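Local atomic coordinates of toll-like receptor 13 (Mus musculus, PDB entry 4Z0C), a protein that recognises bacterial 23S ribosomal RNA as an innate immune receptor and signals through MYD88 and TRAF6 to activate NF-kappa-B and inflammatory cytokine secretion. Residues A[282-296]-A[305-319]. Numbering follows the deposited sequence.
Sequences ETLVFQKNVTNAEGI and LLFLDLGQNSDLIYL. With NAG (2-acetamido-2-deoxy-beta-D-glucopyranose), chain O; NAG (2-acetamido-2-deoxy-beta-D-glucopyranose), chain P.
Asn313 ties the turn after strand 307-309 to the segment 286-291 with both ends of its amide. Asn313 ND2 donates to Phe286 O at 3.0 Å, the acceptor lying only 8° out of the amide plane, and to Leu310 O of its own turn. Asn313 OD1 accepts from Val290 N at 2.8 Å and, weakly, from Thr291 N, so bonds at both ends fix the amide's rotation. Its chi1 of -76° sets CG opposite the carbonyl carbon, which brings the amide against residues 286-291.

Upstream, strands 283-285 and 307-309 run parallel, their axes 2° apart, with Leu284 N bonded to Phe307 O and Asp309 N to Leu284 O. On the side bearing Thr283, Val285, Phe307 and Asp309, the extended Gln287 brings NE2 to Asp309 OD1 at 2.8 Å, approaching from above the carboxylate plane. The same oxygen accepts from Gly311 N, closing an Asx turn. The aliphatic chain of Lys288 lies alongside Gln312, CE 3.3 Å from OE1.

Leu284 and Leu308 face inward. Val290 CG1 sits 3.2 Å above the centre of the Phe286 ring, Leu284 CD2 lies over the opposite face, and Leu310 CD2 meets the ring edge. Ile296 CD1 presses tightly on Leu310 CD1 (3.5 Å). Asn289, a predicted N-glycosylation site, points ND2 to a GlcNAc, donating to its O5 and to Leu261 O, while OD1 accepts from a water bridging to Thr291 O and Asp315 N.

Successive parallel strands, inward leucines and an asparagine, Asn313, bonding the neighbouring coil's backbone characterise the leucine-rich-repeat solenoid, here repeats 11 and 12 of the ectodomain.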
loop_
_atom_site.group_PDB
_atom_site.type_symbol
_atom_site.label_atom_id
_atom_site.label_comp_id
_atom_site.label_asym_id
_atom_site.label_seq_id
_atom_site.Cartn_x
_atom_site.Cartn_y
_atom_site.Cartn_z
ATOM N N GLU A 282 -19.362 24.647 35.539
ATOM C CA GLU A 282 -19.180 25.189 34.186
ATOM C C GLU A 282 -18.955 24.132 33.091
ATOM O O GLU A 282 -19.082 24.417 31.899
ATOM C CB GLU A 282 -18.102 26.275 34.191
ATOM C CG GLU A 282 -16.724 25.814 34.576
ATOM C CD GLU A 282 -15.851 26.986 35.012
ATOM O OE1 GLU A 282 -16.425 28.020 35.434
ATOM O OE2 GLU A 282 -14.605 26.877 34.935
ATOM N N THR A 283 -18.708 22.901 33.516
ATOM C CA THR A 283 -18.513 21.791 32.604
ATOM C C THR A 283 -19.479 20.668 32.943
ATOM O O THR A 283 -19.528 20.194 34.087
ATOM C CB THR A 283 -17.081 21.247 32.672
ATOM O OG1 THR A 283 -16.178 22.174 32.053
ATOM C CG2 THR A 283 -16.979 19.905 31.973
ATOM N N LEU A 284 -20.270 20.273 31.945
ATOM C CA LEU A 284 -21.187 19.151 32.085
ATOM C C LEU A 284 -20.992 18.149 30.952
ATOM O O LEU A 284 -21.221 18.462 29.778
ATOM C CB LEU A 284 -22.649 19.635 32.145
ATOM C CG LEU A 284 -23.668 18.498 32.215
ATOM C CD1 LEU A 284 -23.457 17.663 33.462
ATOM C CD2 LEU A 284 -25.087 19.011 32.132
ATOM N N VAL A 285 -20.563 16.946 31.320
ATOM C CA VAL A 285 -20.460 15.848 30.382
ATOM C C VAL A 285 -21.722 14.985 30.491
ATOM O O VAL A 285 -22.032 14.415 31.540
ATOM C CB VAL A 285 -19.150 15.060 30.593
ATOM C CG1 VAL A 285 -19.003 13.951 29.551
ATOM C CG2 VAL A 285 -17.958 16.014 30.471
ATOM N N PHE A 286 -22.440 14.885 29.381
ATOM C CA PHE A 286 -23.840 14.473 29.384
ATOM C C PHE A 286 -24.105 13.529 28.200
ATOM O O PHE A 286 -24.757 13.898 27.227
ATOM C CB PHE A 286 -24.702 15.739 29.282
ATOM C CG PHE A 286 -25.986 15.682 30.060
ATOM C CD1 PHE A 286 -26.000 15.234 31.372
ATOM C CD2 PHE A 286 -27.178 16.121 29.486
ATOM C CE1 PHE A 286 -27.183 15.189 32.093
ATOM C CE2 PHE A 286 -28.362 16.086 30.196
ATOM C CZ PHE A 286 -28.362 15.617 31.503
ATOM N N GLN A 287 -23.613 12.295 28.324
ATOM C CA GLN A 287 -23.488 11.368 27.204
ATOM C C GLN A 287 -24.297 10.073 27.233
ATOM O O GLN A 287 -24.717 9.604 28.283
ATOM C CB GLN A 287 -22.021 10.969 27.033
ATOM C CG GLN A 287 -21.099 12.097 26.689
ATOM C CD GLN A 287 -19.725 11.573 26.330
ATOM O OE1 GLN A 287 -19.371 10.449 26.696
ATOM N NE2 GLN A 287 -18.970 12.350 25.558
ATOM N N LYS A 288 -24.456 9.488 26.043
ATOM C CA LYS A 288 -25.046 8.159 25.873
ATOM C C LYS A 288 -26.554 8.102 26.127
ATOM O O LYS A 288 -27.032 7.360 26.981
ATOM C CB LYS A 288 -24.277 7.068 26.651
ATOM C CG LYS A 288 -22.898 6.766 26.058
ATOM C CD LYS A 288 -22.219 5.563 26.722
ATOM C CE LYS A 288 -20.706 5.547 26.467
ATOM N NZ LYS A 288 -19.988 4.472 27.224
ATOM N N ASN A 289 -27.288 8.891 25.352
ATOM C CA ASN A 289 -28.737 8.771 25.300
ATOM C C ASN A 289 -29.355 9.209 26.612
ATOM O O ASN A 289 -30.289 8.605 27.148
ATOM C CB ASN A 289 -29.117 7.335 24.958
ATOM C CG ASN A 289 -30.576 7.159 24.717
ATOM O OD1 ASN A 289 -31.251 8.031 24.160
ATOM N ND2 ASN A 289 -31.092 6.028 25.181
ATOM N N VAL A 290 -28.816 10.305 27.107
ATOM C CA VAL A 290 -29.202 10.823 28.390
ATOM C C VAL A 290 -30.293 11.900 28.183
ATOM O O VAL A 290 -31.071 12.189 29.079
ATOM C CB VAL A 290 -27.916 11.313 29.122
ATOM C CG1 VAL A 290 -27.968 12.786 29.432
ATOM C CG2 VAL A 290 -27.685 10.497 30.371
ATOM N N THR A 291 -30.389 12.435 26.971
ATOM C CA THR A 291 -31.341 13.502 26.672
ATOM C C THR A 291 -31.734 13.553 25.188
ATOM O O THR A 291 -31.157 12.861 24.360
ATOM C CB THR A 291 -30.764 14.880 27.058
ATOM O OG1 THR A 291 -31.786 15.883 26.971
ATOM C CG2 THR A 291 -29.639 15.256 26.112
ATOM N N ASN A 292 -32.745 14.354 24.872
ATOM C CA ASN A 292 -33.049 14.717 23.498
ATOM C C ASN A 292 -32.995 16.231 23.308
ATOM O O ASN A 292 -32.552 16.936 24.205
ATOM C CB ASN A 292 -34.367 14.098 22.986
ATOM C CG ASN A 292 -35.602 14.485 23.810
ATOM O OD1 ASN A 292 -35.636 15.496 24.532
ATOM N ND2 ASN A 292 -36.654 13.680 23.660
ATOM N N ALA A 293 -33.422 16.732 22.151
ATOM C CA ALA A 293 -33.277 18.159 21.856
ATOM C C ALA A 293 -34.002 19.022 22.866
ATOM O O ALA A 293 -33.510 20.085 23.257
ATOM C CB ALA A 293 -33.780 18.476 20.475
ATOM N N GLU A 294 -35.182 18.568 23.278
ATOM C CA GLU A 294 -36.030 19.380 24.134
ATOM C C GLU A 294 -35.450 19.448 25.550
ATOM O O GLU A 294 -35.501 20.491 26.202
ATOM C CB GLU A 294 -37.461 18.842 24.125
ATOM C CG GLU A 294 -38.016 18.548 25.486
ATOM C CD GLU A 294 -39.150 19.477 25.818
ATOM O OE1 GLU A 294 -39.308 20.491 25.101
ATOM O OE2 GLU A 294 -39.866 19.208 26.803
ATOM N N GLY A 295 -34.847 18.352 25.998
ATOM C CA GLY A 295 -34.159 18.341 27.275
ATOM C C GLY A 295 -32.971 19.292 27.311
ATOM O O GLY A 295 -32.636 19.820 28.357
ATOM N N ILE A 296 -32.319 19.495 26.172
ATOM C CA ILE A 296 -31.245 20.480 26.063
ATOM C C ILE A 296 -31.782 21.866 26.394
ATOM O O ILE A 296 -31.098 22.666 27.022
ATOM C CB ILE A 296 -30.605 20.482 24.642
ATOM C CG1 ILE A 296 -29.851 19.181 24.379
ATOM C CG2 ILE A 296 -29.639 21.654 24.447
ATOM C CD1 ILE A 296 -29.405 19.044 22.933
ATOM N N LEU A 305 -23.250 26.961 31.518
ATOM C CA LEU A 305 -22.067 26.179 31.154
ATOM C C LEU A 305 -21.103 26.871 30.200
ATOM O O LEU A 305 -21.527 27.656 29.347
ATOM C CB LEU A 305 -22.473 24.841 30.553
ATOM C CG LEU A 305 -23.404 23.987 31.407
ATOM C CD1 LEU A 305 -23.881 22.751 30.630
ATOM C CD2 LEU A 305 -22.733 23.598 32.717
ATOM N N LEU A 306 -19.809 26.561 30.363
ATOM C CA LEU A 306 -18.757 26.927 29.399
ATOM C C LEU A 306 -18.504 25.778 28.417
ATOM O O LEU A 306 -18.272 25.996 27.225
ATOM C CB LEU A 306 -17.438 27.241 30.117
ATOM C CG LEU A 306 -17.455 28.423 31.098
ATOM C CD1 LEU A 306 -16.036 28.752 31.638
ATOM C CD2 LEU A 306 -18.094 29.634 30.428
ATOM N N PHE A 307 -18.577 24.559 28.943
ATOM C CA PHE A 307 -18.323 23.351 28.186
ATOM C C PHE A 307 -19.455 22.359 28.424
ATOM O O PHE A 307 -19.669 21.903 29.544
ATOM C CB PHE A 307 -16.972 22.741 28.612
ATOM C CG PHE A 307 -16.643 21.423 27.935
ATOM C CD1 PHE A 307 -17.104 21.136 26.661
ATOM C CD2 PHE A 307 -15.866 20.476 28.580
ATOM C CE1 PHE A 307 -16.798 19.927 26.052
ATOM C CE2 PHE A 307 -15.557 19.266 27.971
ATOM C CZ PHE A 307 -16.021 18.994 26.712
ATOM N N LEU A 308 -20.155 22.010 27.349
ATOM C CA LEU A 308 -21.182 20.979 27.377
ATOM C C LEU A 308 -20.812 19.849 26.395
ATOM O O LEU A 308 -20.531 20.093 25.224
ATOM C CB LEU A 308 -22.544 21.591 27.023
ATOM C CG LEU A 308 -23.725 20.636 26.803
ATOM C CD1 LEU A 308 -23.971 19.737 28.017
ATOM C CD2 LEU A 308 -25.000 21.386 26.419
ATOM N N ASP A 309 -20.804 18.613 26.883
ATOM C CA ASP A 309 -20.486 17.472 26.048
ATOM C C ASP A 309 -21.722 16.599 25.882
ATOM O O ASP A 309 -22.162 15.968 26.832
ATOM C CB ASP A 309 -19.355 16.648 26.658
ATOM C CG ASP A 309 -18.770 15.616 25.678
ATOM O OD1 ASP A 309 -19.524 15.039 24.850
ATOM O OD2 ASP A 309 -17.541 15.381 25.738
ATOM N N LEU A 310 -22.268 16.551 24.664
ATOM C CA LEU A 310 -23.484 15.784 24.406
ATOM C C LEU A 310 -23.251 14.577 23.513
ATOM O O LEU A 310 -24.176 14.091 22.871
ATOM C CB LEU A 310 -24.566 16.677 23.803
ATOM C CG LEU A 310 -25.263 17.639 24.774
ATOM C CD1 LEU A 310 -26.144 18.644 24.028
ATOM C CD2 LEU A 310 -26.068 16.852 25.788
ATOM N N GLY A 311 -22.015 14.093 23.475
ATOM C CA GLY A 311 -21.667 12.960 22.634
ATOM C C GLY A 311 -22.471 11.699 22.885
ATOM O O GLY A 311 -22.816 11.395 24.021
ATOM N N GLN A 312 -22.744 10.961 21.813
ATOM C CA GLN A 312 -23.455 9.680 21.869
ATOM C C GLN A 312 -24.920 9.790 22.310
ATOM O O GLN A 312 -25.475 8.843 22.866
ATOM C CB GLN A 312 -22.713 8.669 22.749
ATOM C CG GLN A 312 -21.350 8.234 22.219
ATOM C CD GLN A 312 -20.686 7.206 23.104
ATOM O OE1 GLN A 312 -19.925 7.541 24.008
ATOM N NE2 GLN A 312 -21.027 5.942 22.890
ATOM N N ASN A 313 -25.543 10.943 22.080
ATOM C CA ASN A 313 -26.991 11.056 22.269
ATOM C C ASN A 313 -27.757 10.683 21.009
ATOM O O ASN A 313 -28.038 11.529 20.150
ATOM C CB ASN A 313 -27.374 12.432 22.801
ATOM C CG ASN A 313 -27.062 12.567 24.285
ATOM O OD1 ASN A 313 -27.656 11.867 25.106
ATOM N ND2 ASN A 313 -26.114 13.444 24.633
ATOM N N SER A 314 -28.089 9.398 20.926
ATOM C CA SER A 314 -28.634 8.795 19.723
ATOM C C SER A 314 -29.971 9.382 19.246
ATOM O O SER A 314 -30.343 9.225 18.083
ATOM C CB SER A 314 -28.741 7.278 19.924
ATOM O OG SER A 314 -29.259 6.966 21.208
ATOM N N ASP A 315 -30.685 10.068 20.130
ATOM C CA ASP A 315 -31.959 10.687 19.748
ATOM C C ASP A 315 -31.807 12.087 19.153
ATOM O O ASP A 315 -32.809 12.740 18.827
ATOM C CB ASP A 315 -32.931 10.727 20.930
ATOM C CG ASP A 315 -33.594 9.385 21.184
ATOM O OD1 ASP A 315 -33.522 8.503 20.304
ATOM O OD2 ASP A 315 -34.178 9.208 22.275
ATOM N N LEU A 316 -30.569 12.563 19.036
ATOM C CA LEU A 316 -30.334 13.821 18.337
ATOM C C LEU A 316 -30.135 13.504 16.838
ATOM O O LEU A 316 -29.099 12.966 16.432
ATOM C CB LEU A 316 -29.130 14.578 18.912
ATOM C CG LEU A 316 -29.152 15.031 20.377
ATOM C CD1 LEU A 316 -27.930 15.888 20.699
ATOM C CD2 LEU A 316 -30.460 15.765 20.741
ATOM N N ILE A 317 -31.160 13.787 16.038
ATOM C CA ILE A 317 -31.142 13.496 14.610
ATOM C C ILE A 317 -31.105 14.796 13.792
ATOM O O ILE A 317 -30.438 14.888 12.764
ATOM C CB ILE A 317 -32.339 12.623 14.222
ATOM C CG1 ILE A 317 -32.343 11.359 15.085
ATOM C CG2 ILE A 317 -32.316 12.282 12.697
ATOM C CD1 ILE A 317 -33.427 10.357 14.728
ATOM N N TYR A 318 -31.843 15.796 14.237
ATOM C CA TYR A 318 -31.688 17.148 13.710
ATOM C C TYR A 318 -31.737 18.195 14.832
ATOM O O TYR A 318 -32.342 17.976 15.893
ATOM C CB TYR A 318 -32.723 17.466 12.632
ATOM C CG TYR A 318 -34.162 17.327 13.071
ATOM C CD1 TYR A 318 -34.841 16.122 12.926
ATOM C CD2 TYR A 318 -34.851 18.411 13.612
ATOM C CE1 TYR A 318 -36.162 15.996 13.323
ATOM C CE2 TYR A 318 -36.176 18.296 14.014
ATOM C CZ TYR A 318 -36.819 17.088 13.872
ATOM O OH TYR A 318 -38.121 16.975 14.278
ATOM N N LEU A 319 -31.076 19.322 14.594
ATOM C CA LEU A 319 -31.139 20.457 15.494
ATOM C C LEU A 319 -31.409 21.704 14.675
ATOM O O LEU A 319 -30.527 22.221 14.009
ATOM C CB LEU A 319 -29.836 20.590 16.290
ATOM C CG LEU A 319 -29.605 19.509 17.346
ATOM C CD1 LEU A 319 -28.119 19.386 17.671
ATOM C CD2 LEU A 319 -30.397 19.830 18.605
HETATM C C1 NAG O . -33.680 6.298 23.859
HETATM C C2 NAG O . -33.397 4.827 23.651
HETATM C C3 NAG O . -34.768 4.205 23.456
HETATM C C4 NAG O . -35.632 4.492 24.702
HETATM C C5 NAG O . -35.408 5.897 25.319
HETATM C C6 NAG O . -35.755 5.965 26.803
HETATM C C7 NAG O . -31.525 3.722 22.543
HETATM C C8 NAG O . -30.524 3.808 21.437
HETATM N N2 NAG O . -32.475 4.645 22.545
HETATM O O3 NAG O . -34.615 2.825 23.208
HETATM O O4 NAG O . -37.001 4.346 24.361
HETATM O O5 NAG O . -34.079 6.380 25.198
HETATM O O6 NAG O . -35.453 7.261 27.271
HETATM O O7 NAG O . -31.447 2.822 23.369
HETATM C C1 NAG P . -36.801 21.160 11.806
HETATM C C2 NAG P . -37.946 22.112 11.434
HETATM C C3 NAG P . -39.269 21.373 11.201
HETATM C C4 NAG P . -39.084 20.189 10.263
HETATM C C5 NAG P . -37.966 19.273 10.768
HETATM C C6 NAG P . -37.683 18.127 9.784
HETATM C C7 NAG P . -38.041 24.433 12.303
HETATM C C8 NAG P . -38.743 25.268 13.332
HETATM N N2 NAG P . -38.098 23.108 12.485
HETATM O O3 NAG P . -40.257 22.228 10.655
HETATM O O4 NAG P . -40.312 19.488 10.150
HETATM O O5 NAG P . -36.758 19.982 11.014
HETATM O O6 NAG P . -37.049 18.565 8.594
HETATM O O7 NAG P . -37.463 24.982 11.367
HETATM O O HOH W 1 -30.522 10.346 23.142
#